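Local coordinates for BDI-0842-like domain-containing protein (Parabacteroides distasonis, PDB 4JM1) that is of unknown function but adopts a compact alpha/beta fold resembling the prodomain of alpha-lytic protease, at residues S42-L45 and E46-K49. Residues are numbered along the deposited sequence; the frame is centred on the assembly and turned at random.
Sequences SQFL and EEAK. With EDO (1,2-ethanediol), chain C.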
loop_
_atom_site.group_PDB
_atom_site.type_symbol
_atom_site.label_atom_id
_atom_site.label_comp_id
_atom_site.label_asym_id
_atom_site.label_seq_id
_atom_site.Cartn_x
_atom_site.Cartn_y
_atom_site.Cartn_z
ATOM N N SER A 42 4.305 -7.941 1.596
ATOM C CA SER A 42 4.345 -8.614 2.891
ATOM C C SER A 42 5.225 -7.852 3.880
ATOM O O SER A 42 4.901 -7.755 5.072
ATOM C CB SER A 42 4.818 -10.062 2.744
ATOM O OG SER A 42 4.916 -10.666 4.023
ATOM N N GLN A 43 6.323 -7.286 3.398
ATOM C CA GLN A 43 7.184 -6.479 4.273
ATOM C C GLN A 43 6.472 -5.222 4.778
ATOM O O GLN A 43 6.583 -4.875 5.962
ATOM C CB GLN A 43 8.494 -6.117 3.565
ATOM C CG GLN A 43 9.376 -7.330 3.254
ATOM C CD GLN A 43 10.043 -7.861 4.487
ATOM O OE1 GLN A 43 9.641 -8.875 5.073
ATOM N NE2 GLN A 43 11.066 -7.155 4.912
ATOM N N PHE A 44 5.757 -4.543 3.892
ATOM C CA PHE A 44 4.984 -3.395 4.295
ATOM C C PHE A 44 3.878 -3.776 5.296
ATOM O O PHE A 44 3.604 -3.051 6.254
ATOM C CB PHE A 44 4.368 -2.687 3.096
ATOM C CG PHE A 44 5.217 -1.585 2.526
ATOM C CD1 PHE A 44 5.508 -0.459 3.285
ATOM C CD2 PHE A 44 5.649 -1.634 1.211
ATOM C CE1 PHE A 44 6.268 0.578 2.770
ATOM C CE2 PHE A 44 6.405 -0.591 0.668
ATOM C CZ PHE A 44 6.722 0.511 1.449
ATOM N N LEU A 45 3.206 -4.906 5.059
ATOM C CA LEU A 45 2.139 -5.315 5.993
ATOM C C LEU A 45 2.707 -5.556 7.382
ATOM O O LEU A 45 2.161 -5.102 8.379
ATOM C CB LEU A 45 1.410 -6.553 5.471
ATOM C CG LEU A 45 0.242 -7.098 6.291
ATOM C CD1 LEU A 45 -0.847 -6.043 6.529
ATOM C CD2 LEU A 45 -0.317 -8.379 5.631
ATOM N N GLU A 46 3.832 -6.256 7.446
ATOM C CA GLU A 46 4.478 -6.502 8.734
ATOM C C GLU A 46 4.894 -5.196 9.418
ATOM O O GLU A 46 4.732 -5.030 10.640
ATOM C CB GLU A 46 5.700 -7.431 8.544
ATOM C CG GLU A 46 6.474 -7.786 9.825
ATOM C CD GLU A 46 7.673 -8.727 9.581
ATOM O OE1 GLU A 46 7.642 -9.509 8.598
ATOM O OE2 GLU A 46 8.645 -8.679 10.379
ATOM N N GLU A 47 5.460 -4.276 8.655
ATOM C CA GLU A 47 5.900 -3.011 9.221
ATOM C C GLU A 47 4.736 -2.174 9.719
ATOM O O GLU A 47 4.819 -1.603 10.796
ATOM C CB GLU A 47 6.669 -2.235 8.185
ATOM C CG GLU A 47 7.322 -0.983 8.717
ATOM C CD GLU A 47 8.141 -0.255 7.643
ATOM O OE1 GLU A 47 7.549 0.511 6.824
ATOM O OE2 GLU A 47 9.379 -0.516 7.605
ATOM N N ALA A 48 3.655 -2.090 8.938
ATOM C CA ALA A 48 2.477 -1.338 9.344
ATOM C C ALA A 48 1.978 -1.897 10.703
ATOM O O ALA A 48 1.671 -1.131 11.592
ATOM C CB ALA A 48 1.376 -1.430 8.273
ATOM N N LYS A 49 1.878 -3.219 10.826
ATOM C CA LYS A 49 1.389 -3.806 12.057
ATOM C C LYS A 49 2.369 -3.547 13.207
ATOM O O LYS A 49 1.942 -3.280 14.349
ATOM C CB LYS A 49 1.119 -5.290 11.870
ATOM C CG LYS A 49 -0.164 -5.586 11.088
ATOM C CD LYS A 49 -0.217 -7.033 10.588
ATOM C CE LYS A 49 0.226 -8.049 11.648
ATOM N NZ LYS A 49 0.596 -9.371 11.033
HETATM C C1 EDO C . 9.497 -2.126 2.731
HETATM O O1 EDO C . 10.348 -1.029 2.355
HETATM C C2 EDO C . 9.003 -1.989 4.156
HETATM O O2 EDO C . 10.129 -1.771 5.029
#
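Four consecutive i to i+4 hydrogen bonds join Ser42-Leu45 to Glu46-Lys49 as about two turns of one continuous alpha helix, from Glu46 N to Ser42 O (3.0 Å) through to Lys49 N to Leu45 O (3.1 Å), the bond from Ala48 N to Phe44 O being the shortest at 2.9 Å. On the flank of this helix, Phe44 and Glu47 run side by side in the same direction, the carboxylate standing almost perpendicular to the ring, with Glu47 OE1 4.2 Å from Phe44 CD1. Glu47 reaches that far because CG is anti to its backbone N (chi1 -173°) and the chain stays extended beyond it. A molecule of 1,2-ethanediol, probably from the crystallisation liquor, lies over one face of the Phe44 ring, its C1 above the ring centre, and its O2 donates a hydrogen bond to Glu47 OE2 (3.0 Å). The other carboxylate oxygen, OE1, is hydrogen-bonded to Tyr5 OH of helix 3-9, which helps fix how the group is turned. Phe44 also packs on Ile27 and Ile61 of the sheet, and Leu45 on Val59, while Ala48 CB sits 3.4 Å from Phe44 O and touches Leu25 of strand 24-29. Shortening Phe44 to an alanine is likely to open a gap against Ile27 and Ile61 and to take away the face the diol rests on. Glu46 and Lys49, by contrast, are exposed. The helix of this beta-alpha-beta unit is thus amphipathic: hydrocarbon seals it against the sheet, while Glu47, at the border, offers one oxygen to Tyr5 and the other to the diol.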